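Local coordinates for protein Exo-beta-1,4-mannosidase (Rhizomucor miehei, PDB 4LYP) that probably hydrolyses terminal beta-linked mannose residues from the non-reducing ends of mannan-type sugars, as a TIM-barrel glycoside hydrolase of family 5 with transglycosylation activity, at residues Y110-S115 and M407-D412; F152-G157 and P413-H418; H261-G266 and N284-T289; A265-K270 and R278-K283. All blocks are in the same frame, centred on the assembly; numbering follows the deposited sequence.

How the interactions relate
Following the chain from the N terminus, 110-115 lies in the loop after strand 95-99; segment 152-157 lies in the loop after strand 144-148. Each waits for a partner in one long loop between strands 386-394 and 423-424: 407-412 closes interaction 1, 413-418 closes interaction 2. Their segments alternate, so the two loops cross, and they touch where Met112 N lies 2.9 Å from Trp155 O. Both loops enclose interactions 3 and 4, which share Ala265 and Gly266. Interaction 4 ties the loop after strand 262-264 to the end of helix 273-280; interaction 3 then joins that strand to the start of strand 288-292.

Interaction 1 (Y110-S115 and M407-D412); sequences YRMRPS and MVWLGD
Two loops that follow barrel strands meet where Met407 folds its side chain against the backbone of Arg111 to Arg113. A bend at chi2 (-74°) turns the sulfur toward that backbone, and a second at chi3 places the methyl: CE packs 3.4 Å from Arg111 O, and SD accepts a weak hydrogen bond from Arg113 N at 3.4 Å. Met407 CG lies 3.2 Å from Arg113 O. In this TIM barrel the loops come after strands 95-99 and 386-394, and the second is a long excursion whose Trp409 adds a flat wall. Met407 CB sits over one face of that indole, toward its rim, while Met112 CB comes to the ring edge, 4.1 Å from Trp409 CH2, the two side chains crossing at about a right angle. A water in the indole plane accepts a hydrogen bond from Trp409 NE1 at 3.1 Å and probably donates to Arg113 O at 2.9 Å, bridging the loops. The Arg113 guanidinium turns to other partners, NH1 bonding Tyr405 O and NE bonding Asp106 O.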
loop_
_atom_site.group_PDB
_atom_site.type_symbol
_atom_site.label_atom_id
_atom_site.label_comp_id
_atom_site.label_asym_id
_atom_site.label_seq_id
_atom_site.Cartn_x
_atom_site.Cartn_y
_atom_site.Cartn_z
ATOM N N TYR A 110 18.026 4.557 -1.269
ATOM C CA TYR A 110 16.620 4.744 -1.623
ATOM C C TYR A 110 15.731 3.585 -1.198
ATOM O O TYR A 110 14.586 3.499 -1.703
ATOM C CB TYR A 110 16.407 5.055 -3.123
ATOM C CG TYR A 110 17.373 6.079 -3.670
ATOM C CD1 TYR A 110 17.521 7.338 -3.089
ATOM C CD2 TYR A 110 18.214 5.713 -4.702
ATOM C CE1 TYR A 110 18.488 8.243 -3.559
ATOM C CE2 TYR A 110 19.179 6.594 -5.226
ATOM C CZ TYR A 110 19.328 7.810 -4.639
ATOM O OH TYR A 110 20.288 8.691 -5.084
ATOM N N ARG A 111 16.142 2.698 -0.281
ATOM C CA ARG A 111 15.319 1.555 0.041
ATOM C C ARG A 111 15.351 1.210 1.523
ATOM O O ARG A 111 16.272 1.534 2.310
ATOM C CB ARG A 111 15.656 0.277 -0.767
ATOM C CG ARG A 111 17.085 -0.286 -0.504
ATOM C CD ARG A 111 17.324 -1.583 -1.233
ATOM N NE ARG A 111 17.395 -1.372 -2.656
ATOM C CZ ARG A 111 17.766 -2.332 -3.536
ATOM N NH1 ARG A 111 17.948 -2.017 -4.791
ATOM N NH2 ARG A 111 17.876 -3.581 -3.086
ATOM N N MET A 112 14.343 0.447 1.943
ATOM C CA MET A 112 14.218 -0.041 3.297
ATOM C C MET A 112 15.424 -0.846 3.691
ATOM O O MET A 112 15.881 -1.721 2.951
ATOM C CB MET A 112 13.013 -0.975 3.336
ATOM C CG MET A 112 11.672 -0.220 3.074
ATOM S SD MET A 112 10.332 -1.250 2.362
ATOM C CE MET A 112 9.911 -2.372 3.694
ATOM N N ARG A 113 15.934 -0.593 4.886
ATOM C CA ARG A 113 17.099 -1.287 5.399
ATOM C C ARG A 113 16.871 -1.567 6.896
ATOM O O ARG A 113 16.416 -0.673 7.620
ATOM C CB ARG A 113 18.384 -0.416 5.236
ATOM C CG ARG A 113 19.674 -1.180 5.524
ATOM C CD ARG A 113 20.899 -0.302 5.520
ATOM N NE ARG A 113 21.171 0.270 4.219
ATOM C CZ ARG A 113 21.301 1.537 3.842
ATOM N NH1 ARG A 113 21.107 2.497 4.723
ATOM N NH2 ARG A 113 21.672 1.830 2.564
ATOM N N PRO A 114 17.243 -2.738 7.403
ATOM C CA PRO A 114 17.722 -3.873 6.611
ATOM C C PRO A 114 16.552 -4.514 5.810
ATOM O O PRO A 114 15.376 -4.455 6.256
ATOM C CB PRO A 114 18.279 -4.849 7.694
ATOM C CG PRO A 114 17.432 -4.533 8.927
ATOM C CD PRO A 114 17.080 -3.074 8.839
ATOM N N SER A 115 16.895 -5.112 4.680
ATOM C CA SER A 115 15.931 -5.787 3.847
ATOM C C SER A 115 15.455 -7.121 4.490
ATOM O O SER A 115 16.185 -7.788 5.238
ATOM C CB SER A 115 16.530 -6.060 2.484
ATOM O OG SER A 115 17.707 -6.872 2.541
ATOM N N MET A 407 17.580 4.808 8.633
ATOM C CA MET A 407 16.130 4.972 8.359
ATOM C C MET A 407 15.530 6.034 9.263
ATOM O O MET A 407 15.703 5.975 10.491
ATOM C CB MET A 407 15.429 3.636 8.624
ATOM C CG MET A 407 15.927 2.524 7.745
ATOM S SD MET A 407 15.381 2.611 6.025
ATOM C CE MET A 407 16.804 3.300 5.175
ATOM N N VAL A 408 14.777 6.939 8.663
ATOM C CA VAL A 408 13.843 7.823 9.399
ATOM C C VAL A 408 12.485 7.240 9.100
ATOM O O VAL A 408 11.849 7.538 8.085
ATOM C CB VAL A 408 13.952 9.305 8.960
ATOM C CG1 VAL A 408 12.938 10.159 9.754
ATOM C CG2 VAL A 408 15.354 9.830 9.193
ATOM N N TRP A 409 12.033 6.323 9.979
ATOM C CA TRP A 409 10.789 5.582 9.690
ATOM C C TRP A 409 9.634 6.517 9.885
ATOM O O TRP A 409 9.513 7.222 10.900
ATOM C CB TRP A 409 10.636 4.374 10.614
ATOM C CG TRP A 409 11.622 3.260 10.292
ATOM C CD1 TRP A 409 12.549 2.719 11.130
ATOM C CD2 TRP A 409 11.707 2.503 9.055
ATOM N NE1 TRP A 409 13.219 1.676 10.534
ATOM C CE2 TRP A 409 12.738 1.537 9.222
ATOM C CE3 TRP A 409 11.049 2.564 7.819
ATOM C CZ2 TRP A 409 13.107 0.647 8.208
ATOM C CZ3 TRP A 409 11.423 1.677 6.841
ATOM C CH2 TRP A 409 12.416 0.726 7.026
ATOM N N LEU A 410 8.720 6.504 8.918
ATOM C CA LEU A 410 7.439 7.257 8.948
ATOM C C LEU A 410 6.707 6.799 7.680
ATOM O O LEU A 410 7.046 5.760 7.110
ATOM C CB LEU A 410 7.626 8.780 9.121
ATOM C CG LEU A 410 8.817 9.418 8.466
ATOM C CD1 LEU A 410 8.815 9.307 6.929
ATOM C CD2 LEU A 410 8.890 10.861 8.921
ATOM N N GLY A 411 5.685 7.544 7.228
ATOM C CA GLY A 411 4.850 7.041 6.134
ATOM C C GLY A 411 5.457 7.224 4.727
ATOM O O GLY A 411 4.848 6.716 3.774
ATOM N N ASP A 412 6.556 7.955 4.609
ATOM C CA ASP A 412 7.196 8.227 3.334
ATOM C C ASP A 412 8.362 7.290 3.125
ATOM O O ASP A 412 9.310 7.315 3.938
ATOM C CB ASP A 412 7.659 9.687 3.283
ATOM C CG ASP A 412 6.479 10.589 3.615
ATOM O OD1 ASP A 412 5.573 10.727 2.786
ATOM O OD2 ASP A 412 6.451 11.142 4.755
HETATM O O HOH W 1 15.695 -0.129 10.356
#

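Interaction 2 (F152-G157 and P413-H418); sequences FWQWSG and PPHEPH. With GAI (guanidine), chain C.
The Trp155 indole meets Pro413 over one face, with Pro413 CG 3.8 Å from the centroid of the six-membered ring and 16° off its normal, a CH-pi contact. Its five-membered ring also makes an offset stack with the His415 imidazole, centroids 4.3 Å apart and planes at 28°. Trp155 therefore takes a proline and a histidine from the same turn, a type I beta turn running from Pro413 to Glu416 and closed by Glu416 N to Pro413 O. The histidine has a neighbour on each face: the stacked indole on one, and on the opposite face Glu416 CG, 3.4 Å above the plane and toward the rim. At the imidazole edge comes the amide of Gln154, its plane 75° from the ring, with NE2 3.7 Å from His415 CB; that nitrogen is hydrogen-bonded to Tyr181 OH. The CB of Trp155 already points toward the turn.

Both segments reach the guanidine pocket. Trp153 NE1 lies 3.4 Å from guanidine N2 and is hydrogen-bonded to Glu238, while Glu416 OE2 is hydrogen-bonded to a buffer molecule, TRS. The loop of 152-157 runs between strand 144-148 and helix 158-167; Trp155 also packs on Met99 of strand 95-99, while Tyr181 of helix 181-193 touches His415.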
loop_
_atom_site.group_PDB
_atom_site.type_symbol
_atom_site.label_atom_id
_atom_site.label_comp_id
_atom_site.label_asym_id
_atom_site.label_seq_id
_atom_site.Cartn_x
_atom_site.Cartn_y
_atom_site.Cartn_z
ATOM N N PHE A 152 6.903 -2.601 -7.860
ATOM C CA PHE A 152 7.557 -2.152 -9.083
ATOM C C PHE A 152 8.722 -1.235 -8.706
ATOM O O PHE A 152 9.760 -1.255 -9.415
ATOM C CB PHE A 152 6.556 -1.460 -9.994
ATOM C CG PHE A 152 7.175 -1.135 -11.320
ATOM C CD1 PHE A 152 7.227 -2.114 -12.323
ATOM C CD2 PHE A 152 7.806 0.109 -11.556
ATOM C CE1 PHE A 152 7.849 -1.868 -13.524
ATOM C CE2 PHE A 152 8.440 0.358 -12.791
ATOM C CZ PHE A 152 8.450 -0.657 -13.767
ATOM N N TRP A 153 8.505 -0.355 -7.735
ATOM C CA TRP A 153 9.417 0.728 -7.457
ATOM C C TRP A 153 10.569 0.318 -6.577
ATOM O O TRP A 153 10.665 -0.799 -6.012
ATOM C CB TRP A 153 8.649 1.936 -6.888
ATOM C CG TRP A 153 7.589 2.377 -7.827
ATOM C CD1 TRP A 153 6.229 2.249 -7.648
ATOM C CD2 TRP A 153 7.745 2.963 -9.134
ATOM N NE1 TRP A 153 5.541 2.694 -8.775
ATOM C CE2 TRP A 153 6.460 3.145 -9.690
ATOM C CE3 TRP A 153 8.890 3.322 -9.907
ATOM C CZ2 TRP A 153 6.266 3.666 -10.967
ATOM C CZ3 TRP A 153 8.676 3.806 -11.191
ATOM C CH2 TRP A 153 7.382 3.990 -11.725
ATOM N N GLN A 154 11.492 1.282 -6.396
ATOM C CA GLN A 154 12.836 0.987 -5.862
ATOM C C GLN A 154 12.944 1.038 -4.370
ATOM O O GLN A 154 13.984 0.653 -3.808
ATOM C CB GLN A 154 13.858 1.960 -6.484
ATOM C CG GLN A 154 13.773 3.442 -6.051
ATOM C CD GLN A 154 12.755 4.286 -6.820
ATOM O OE1 GLN A 154 11.710 3.818 -7.304
ATOM N NE2 GLN A 154 13.064 5.596 -6.919
ATOM N N TRP A 155 11.899 1.476 -3.654
ATOM C CA TRP A 155 12.013 1.755 -2.199
ATOM C C TRP A 155 11.986 0.558 -1.341
ATOM O O TRP A 155 12.269 0.628 -0.144
ATOM C CB TRP A 155 11.018 2.812 -1.808
ATOM C CG TRP A 155 9.569 2.549 -2.130
ATOM C CD1 TRP A 155 8.843 3.047 -3.214
ATOM C CD2 TRP A 155 8.619 1.795 -1.280
ATOM N NE1 TRP A 155 7.539 2.648 -3.102
ATOM C CE2 TRP A 155 7.346 1.912 -1.937
ATOM C CE3 TRP A 155 8.705 1.062 -0.110
ATOM C CZ2 TRP A 155 6.188 1.334 -1.429
ATOM C CZ3 TRP A 155 7.561 0.517 0.399
ATOM C CH2 TRP A 155 6.290 0.641 -0.255
ATOM N N SER A 156 11.711 -0.625 -1.934
ATOM C CA SER A 156 11.863 -1.893 -1.252
ATOM C C SER A 156 12.782 -2.813 -2.081
ATOM O O SER A 156 12.705 -4.048 -1.967
ATOM C CB SER A 156 10.504 -2.545 -0.984
ATOM O OG SER A 156 9.834 -2.753 -2.219
ATOM N N GLY A 157 13.623 -2.231 -2.955
ATOM C CA GLY A 157 14.387 -3.032 -3.921
ATOM C C GLY A 157 13.495 -3.279 -5.139
ATOM O O GLY A 157 13.605 -2.559 -6.141
ATOM N N PRO A 413 8.388 6.463 2.086
ATOM C CA PRO A 413 9.554 5.575 1.884
ATOM C C PRO A 413 10.797 6.371 1.505
ATOM O O PRO A 413 10.728 7.544 1.152
ATOM C CB PRO A 413 9.068 4.624 0.740
ATOM C CG PRO A 413 7.568 4.769 0.676
ATOM C CD PRO A 413 7.316 6.209 1.095
ATOM N N PRO A 414 11.949 5.690 1.562
ATOM C CA PRO A 414 13.240 6.426 1.530
ATOM C C PRO A 414 13.670 6.836 0.110
ATOM O O PRO A 414 14.780 7.333 -0.041
ATOM C CB PRO A 414 14.208 5.474 2.145
ATOM C CG PRO A 414 13.618 4.094 1.927
ATOM C CD PRO A 414 12.115 4.297 2.081
ATOM N N HIS A 415 12.818 6.654 -0.884
ATOM C CA HIS A 415 13.045 7.230 -2.202
ATOM C C HIS A 415 12.389 8.633 -2.317
ATOM O O HIS A 415 12.531 9.262 -3.385
ATOM C CB HIS A 415 12.559 6.335 -3.323
ATOM C CG HIS A 415 11.065 6.274 -3.401
ATOM N ND1 HIS A 415 10.279 6.166 -2.266
ATOM C CD2 HIS A 415 10.228 6.351 -4.495
ATOM C CE1 HIS A 415 9.005 6.171 -2.657
ATOM N NE2 HIS A 415 8.952 6.273 -3.990
ATOM N N GLU A 416 11.716 9.090 -1.258
ATOM C CA GLU A 416 11.005 10.355 -1.252
ATOM C C GLU A 416 11.406 11.143 -0.058
ATOM O O GLU A 416 11.867 10.609 0.951
ATOM C CB GLU A 416 9.481 10.036 -1.135
ATOM C CG GLU A 416 8.929 9.596 -2.488
ATOM C CD GLU A 416 7.540 9.011 -2.451
ATOM O OE1 GLU A 416 6.954 8.766 -1.377
ATOM O OE2 GLU A 416 6.972 8.854 -3.562
ATOM N N PRO A 417 11.154 12.486 -0.068
ATOM C CA PRO A 417 11.502 13.305 1.091
ATOM C C PRO A 417 10.768 12.845 2.321
ATOM O O PRO A 417 9.525 12.638 2.322
ATOM C CB PRO A 417 11.073 14.715 0.652
ATOM C CG PRO A 417 11.121 14.656 -0.855
ATOM C CD PRO A 417 10.631 13.249 -1.200
ATOM N N HIS A 418 11.447 12.777 3.458
ATOM C CA HIS A 418 10.787 12.459 4.699
ATOM C C HIS A 418 9.717 13.480 4.941
ATOM O O HIS A 418 9.957 14.685 4.897
ATOM C CB HIS A 418 11.752 12.449 5.897
ATOM C CG HIS A 418 12.930 11.581 5.727
ATOM N ND1 HIS A 418 12.949 10.345 5.107
ATOM C CD2 HIS A 418 14.226 11.795 6.202
ATOM C CE1 HIS A 418 14.198 9.831 5.183
ATOM N NE2 HIS A 418 14.970 10.736 5.828
HETATM C C GAI C . 4.035 6.474 -7.042
HETATM N N1 GAI C . 2.874 6.070 -6.529
HETATM N N2 GAI C . 4.394 5.861 -8.182
HETATM N N3 GAI C . 4.809 7.326 -6.468
#

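Interaction 3 (H261-G266 and N284-T289); sequences HLVSAG and NIDYTT
Asp286 reaches across to the strand 262-264 with its side chain. Its CB lies 3.8 Å from Leu262 CD2, and CG meets the same methyl at 3.7 Å, the leucine crossing the carboxylate obliquely. At the tip, OD2 accepts Val263 N at 2.9 Å through its anti lone pair, the one turned away from OD1, with an N-H...O angle of 146°. The same oxygen forms a salt bridge with Lys255 NZ, which probably balances the carboxylate charge and helps fix its position. Chi1 of -68° puts the carboxylate beside the residue's own N, and both reach Val263: Asp286 N donates to Val263 O at 2.9 Å. Val263 is thus gripped at both its N and its O by one residue.

Val263 CB also lies 3.2 Å from Asn284 O, a buried carbonyl without a polar partner. Farther along, Ile285 CD1 packs on Val263 CG1 and Ala265 CB, and the Tyr287 hydroxyl, bonded to Ser232, sits 3.5 Å from Ser264 CB. A water accepts from Ala265 N, donates to Tyr287 O and bonds Ser264 OG, which is also hydrogen-bonded to Gln234, linking the two backbones beyond the direct bonds. With helix 273-280 between the strands, the arrangement is a beta-alpha-beta unit of the TIM barrel, in which 262-264 and the run into 288-292 are joined by the Asp286 carboxylate, one backbone hydrogen bond and a water.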
loop_
_atom_site.group_PDB
_atom_site.type_symbol
_atom_site.label_atom_id
_atom_site.label_comp_id
_atom_site.label_asym_id
_atom_site.label_seq_id
_atom_site.Cartn_x
_atom_site.Cartn_y
_atom_site.Cartn_z
ATOM N N HIS A 261 -7.802 -17.090 0.611
ATOM C CA HIS A 261 -7.627 -15.622 0.617
ATOM C C HIS A 261 -7.965 -14.976 -0.702
ATOM O O HIS A 261 -7.744 -15.541 -1.786
ATOM C CB HIS A 261 -6.161 -15.348 0.965
ATOM C CG HIS A 261 -5.856 -15.455 2.424
ATOM N ND1 HIS A 261 -4.687 -16.019 2.884
ATOM C CD2 HIS A 261 -6.532 -14.960 3.514
ATOM C CE1 HIS A 261 -4.664 -15.903 4.203
ATOM N NE2 HIS A 261 -5.777 -15.236 4.622
ATOM N N LEU A 262 -8.389 -13.749 -0.596
ATOM C CA LEU A 262 -8.523 -12.850 -1.747
ATOM C C LEU A 262 -7.161 -12.495 -2.361
ATOM O O LEU A 262 -6.139 -12.500 -1.655
ATOM C CB LEU A 262 -9.248 -11.584 -1.323
ATOM C CG LEU A 262 -10.634 -11.788 -0.735
ATOM C CD1 LEU A 262 -11.234 -10.428 -0.304
ATOM C CD2 LEU A 262 -11.563 -12.523 -1.728
ATOM N N VAL A 263 -7.200 -12.139 -3.640
ATOM C CA VAL A 263 -6.025 -11.720 -4.389
ATOM C C VAL A 263 -6.303 -10.402 -5.042
ATOM O O VAL A 263 -7.370 -10.187 -5.678
ATOM C CB VAL A 263 -5.600 -12.800 -5.413
ATOM C CG1 VAL A 263 -4.353 -12.362 -6.189
ATOM C CG2 VAL A 263 -5.357 -14.120 -4.711
ATOM N N SER A 264 -5.316 -9.515 -4.969
ATOM C CA SER A 264 -5.349 -8.202 -5.573
ATOM C C SER A 264 -4.148 -7.922 -6.470
ATOM O O SER A 264 -3.096 -8.528 -6.291
ATOM C CB SER A 264 -5.290 -7.166 -4.344
ATOM O OG SER A 264 -5.150 -5.853 -4.788
ATOM N N ALA A 265 -4.317 -7.021 -7.463
ATOM C CA ALA A 265 -3.289 -6.702 -8.417
ATOM C C ALA A 265 -2.377 -5.562 -8.014
ATOM O O ALA A 265 -1.307 -5.415 -8.602
ATOM C CB ALA A 265 -3.930 -6.368 -9.747
ATOM N N GLY A 266 -2.784 -4.659 -7.109
ATOM C CA GLY A 266 -1.986 -3.476 -6.716
ATOM C C GLY A 266 -1.926 -2.360 -7.708
ATOM O O GLY A 266 -0.980 -1.537 -7.622
ATOM N N ASN A 284 -8.718 -14.910 -10.886
ATOM C CA ASN A 284 -8.066 -14.918 -9.576
ATOM C C ASN A 284 -7.629 -13.527 -9.157
ATOM O O ASN A 284 -6.774 -13.401 -8.274
ATOM C CB ASN A 284 -6.936 -15.930 -9.529
ATOM C CG ASN A 284 -7.490 -17.301 -9.683
ATOM O OD1 ASN A 284 -8.421 -17.647 -8.975
ATOM N ND2 ASN A 284 -6.950 -18.097 -10.638
ATOM N N ILE A 285 -8.223 -12.482 -9.741
ATOM C CA ILE A 285 -8.167 -11.140 -9.168
ATOM C C ILE A 285 -9.535 -10.860 -8.606
ATOM O O ILE A 285 -10.499 -10.680 -9.359
ATOM C CB ILE A 285 -7.698 -10.084 -10.197
ATOM C CG1 ILE A 285 -6.266 -10.352 -10.680
ATOM C CG2 ILE A 285 -7.862 -8.663 -9.602
ATOM C CD1 ILE A 285 -5.165 -10.133 -9.660
ATOM N N ASP A 286 -9.674 -10.835 -7.280
ATOM C CA ASP A 286 -10.992 -10.785 -6.680
ATOM C C ASP A 286 -11.588 -9.426 -6.572
ATOM O O ASP A 286 -12.805 -9.261 -6.522
ATOM C CB ASP A 286 -10.906 -11.417 -5.261
ATOM C CG ASP A 286 -10.634 -12.885 -5.330
ATOM O OD1 ASP A 286 -11.506 -13.634 -5.839
ATOM O OD2 ASP A 286 -9.547 -13.313 -4.868
ATOM N N TYR A 287 -10.742 -8.381 -6.482
ATOM C CA TYR A 287 -11.234 -7.041 -6.347
ATOM C C TYR A 287 -10.296 -6.089 -7.034
ATOM O O TYR A 287 -9.220 -6.533 -7.477
ATOM C CB TYR A 287 -11.543 -6.594 -4.888
ATOM C CG TYR A 287 -10.292 -6.469 -4.043
ATOM C CD1 TYR A 287 -9.736 -7.556 -3.370
ATOM C CD2 TYR A 287 -9.704 -5.202 -3.853
ATOM C CE1 TYR A 287 -8.621 -7.416 -2.504
ATOM C CE2 TYR A 287 -8.604 -5.019 -3.005
ATOM C CZ TYR A 287 -8.081 -6.126 -2.359
ATOM O OH TYR A 287 -6.987 -5.995 -1.507
ATOM N N THR A 288 -10.709 -4.828 -7.156
ATOM C CA THR A 288 -9.942 -3.819 -7.928
ATOM C C THR A 288 -9.434 -2.723 -7.012
ATOM O O THR A 288 -10.014 -2.504 -5.935
ATOM C CB THR A 288 -10.755 -3.291 -9.105
ATOM O OG1 THR A 288 -11.783 -2.396 -8.626
ATOM C CG2 THR A 288 -11.440 -4.444 -9.876
ATOM N N THR A 289 -8.404 -2.023 -7.442
ATOM C CA THR A 289 -7.828 -0.941 -6.667
ATOM C C THR A 289 -7.579 0.227 -7.565
ATOM O O THR A 289 -7.463 0.103 -8.771
ATOM C CB THR A 289 -6.555 -1.300 -5.934
ATOM O OG1 THR A 289 -5.490 -1.589 -6.857
ATOM C CG2 THR A 289 -6.729 -2.445 -4.990
HETATM O O HOH W 2 -6.760 -5.611 -6.964
#

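Interaction 4 (A265-K270 and R278-K283); sequences AGLESK and RAHDHK
His280, Ala279 and Leu267 carry this contact, in which the loop leaving strand 262-264 of the TIM barrel folds back on the last turn of helix 273-280, the helix it leads into. Leu267 CB points toward the helix, chi1 of -154° sets CG anti to the backbone N, and both methyls settle on the Ala279 methyl: CD2 at 3.7 Å from Ala279 CB, CD1 at 3.8 Å. Leu267 CD2 also comes obliquely to the imidazole of His280, 3.9 Å from CE1. Ala265 CB adds a lighter touch on the same alanine, 4.3 Å from Ala279 CB, and Phe247 of helix 244-257 packs against both alanines. The carbonyl O of Ala279 is buried here without a polar partner.

Beyond this apolar patch, one face of the imidazole carries Ala279 CB above its centre, within its own segment. Ser269 OG and a water lie at the ring's edge. The serine oxygen approaches in the ring plane near CE1, and the hydroxyl of Ser269 is hydrogen-bonded to Thr289 O on strand 288-292. The helix end is fastened separately: His282 NE2 turns back to give Arg278 O a hydrogen bond of 2.7 Å, and its ND1 is bonded to Glu248. The water sits between loop and helix, also in the imidazole plane, where it accepts from Leu267 N at 3.0 Å and bonds His280 NE2 at 2.7 Å.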
loop_
_atom_site.group_PDB
_atom_site.type_symbol
_atom_site.label_atom_id
_atom_site.label_comp_id
_atom_site.label_asym_id
_atom_site.label_seq_id
_atom_site.Cartn_x
_atom_site.Cartn_y
_atom_site.Cartn_z
ATOM N N ALA A 265 -4.317 -7.021 -7.463
ATOM C CA ALA A 265 -3.289 -6.702 -8.417
ATOM C C ALA A 265 -2.377 -5.562 -8.014
ATOM O O ALA A 265 -1.307 -5.415 -8.602
ATOM C CB ALA A 265 -3.930 -6.368 -9.747
ATOM N N GLY A 266 -2.784 -4.659 -7.109
ATOM C CA GLY A 266 -1.986 -3.476 -6.716
ATOM C C GLY A 266 -1.926 -2.360 -7.708
ATOM O O GLY A 266 -0.980 -1.537 -7.622
ATOM N N LEU A 267 -2.875 -2.284 -8.653
ATOM C CA LEU A 267 -2.783 -1.300 -9.696
ATOM C C LEU A 267 -3.154 0.110 -9.251
ATOM O O LEU A 267 -4.047 0.314 -8.416
ATOM C CB LEU A 267 -3.741 -1.673 -10.837
ATOM C CG LEU A 267 -3.375 -1.164 -12.205
ATOM C CD1 LEU A 267 -2.196 -1.961 -12.811
ATOM C CD2 LEU A 267 -4.581 -1.105 -13.152
ATOM N N GLU A 268 -2.515 1.080 -9.926
ATOM C CA GLU A 268 -2.912 2.517 -9.746
ATOM C C GLU A 268 -4.267 2.829 -10.353
ATOM O O GLU A 268 -4.989 3.707 -9.895
ATOM C CB GLU A 268 -1.901 3.424 -10.395
ATOM C CG GLU A 268 -0.490 3.447 -9.758
ATOM C CD GLU A 268 0.547 3.880 -10.784
ATOM O OE1 GLU A 268 1.067 4.985 -10.742
ATOM O OE2 GLU A 268 0.830 3.049 -11.715
ATOM N N SER A 269 -4.572 2.195 -11.520
ATOM C CA SER A 269 -5.707 2.585 -12.336
ATOM C C SER A 269 -5.585 4.046 -12.771
ATOM O O SER A 269 -6.563 4.803 -12.754
ATOM C CB SER A 269 -7.028 2.291 -11.655
ATOM O OG SER A 269 -7.137 0.909 -11.384
ATOM N N LYS A 270 -4.398 4.460 -13.201
ATOM C CA LYS A 270 -4.132 5.834 -13.561
ATOM C C LYS A 270 -4.328 6.112 -15.016
ATOM O O LYS A 270 -4.213 7.262 -15.429
ATOM C CB LYS A 270 -2.800 6.278 -13.120
ATOM C CG LYS A 270 -1.637 5.805 -13.788
ATOM C CD LYS A 270 -0.318 6.634 -13.368
ATOM C CE LYS A 270 0.133 8.021 -13.811
ATOM N NZ LYS A 270 1.651 8.149 -13.631
ATOM N N ARG A 278 -6.894 -5.053 -18.118
ATOM C CA ARG A 278 -5.701 -5.893 -18.306
ATOM C C ARG A 278 -5.211 -6.441 -16.929
ATOM O O ARG A 278 -4.758 -7.575 -16.831
ATOM C CB ARG A 278 -4.600 -5.049 -18.932
ATOM C CG ARG A 278 -3.250 -5.666 -19.004
ATOM C CD ARG A 278 -2.282 -4.937 -19.924
ATOM N NE ARG A 278 -2.089 -3.547 -19.465
ATOM C CZ ARG A 278 -1.653 -2.539 -20.210
ATOM N NH1 ARG A 278 -1.269 -2.758 -21.487
ATOM N NH2 ARG A 278 -1.590 -1.269 -19.687
ATOM N N ALA A 279 -5.345 -5.617 -15.880
ATOM C CA ALA A 279 -4.929 -6.038 -14.555
ATOM C C ALA A 279 -6.018 -6.839 -13.823
ATOM O O ALA A 279 -5.737 -7.729 -13.057
ATOM C CB ALA A 279 -4.601 -4.802 -13.677
ATOM N N HIS A 280 -7.303 -6.426 -14.028
ATOM C CA HIS A 280 -8.372 -6.890 -13.120
ATOM C C HIS A 280 -9.295 -7.957 -13.706
ATOM O O HIS A 280 -9.971 -8.619 -12.914
ATOM C CB HIS A 280 -9.218 -5.704 -12.678
ATOM C CG HIS A 280 -8.441 -4.695 -11.887
ATOM N ND1 HIS A 280 -8.300 -3.400 -12.248
ATOM C CD2 HIS A 280 -7.852 -4.802 -10.641
ATOM C CE1 HIS A 280 -7.560 -2.745 -11.308
ATOM N NE2 HIS A 280 -7.321 -3.569 -10.326
ATOM N N ASP A 281 -9.368 -8.101 -15.043
ATOM C CA ASP A 281 -10.331 -9.044 -15.612
ATOM C C ASP A 281 -9.709 -10.441 -15.665
ATOM O O ASP A 281 -9.357 -10.956 -16.730
ATOM C CB ASP A 281 -10.784 -8.552 -16.997
ATOM C CG ASP A 281 -11.913 -9.383 -17.579
ATOM O OD1 ASP A 281 -12.523 -10.142 -16.851
ATOM O OD2 ASP A 281 -12.160 -9.227 -18.773
ATOM N N HIS A 282 -9.585 -11.051 -14.505
ATOM C CA HIS A 282 -8.998 -12.362 -14.332
ATOM C C HIS A 282 -9.751 -13.086 -13.258
ATOM O O HIS A 282 -10.130 -12.439 -12.244
ATOM C CB HIS A 282 -7.503 -12.299 -13.937
ATOM C CG HIS A 282 -6.666 -11.587 -14.983
ATOM N ND1 HIS A 282 -6.285 -12.166 -16.135
ATOM C CD2 HIS A 282 -6.254 -10.293 -15.047
ATOM C CE1 HIS A 282 -5.660 -11.279 -16.906
ATOM N NE2 HIS A 282 -5.642 -10.093 -16.230
ATOM N N LYS A 283 -9.903 -14.400 -13.378
ATOM C CA LYS A 283 -10.652 -15.141 -12.398
ATOM C C LYS A 283 -10.051 -14.951 -10.979
ATOM O O LYS A 283 -10.788 -14.977 -9.957
ATOM C CB LYS A 283 -10.624 -16.661 -12.756
ATOM C CG LYS A 283 -11.354 -17.563 -11.743
ATOM C CD LYS A 283 -11.485 -18.949 -12.284
ATOM C CE LYS A 283 -12.448 -19.832 -11.460
ATOM N NZ LYS A 283 -13.660 -19.159 -10.913
HETATM O O HOH W 3 -5.504 -3.721 -8.344
#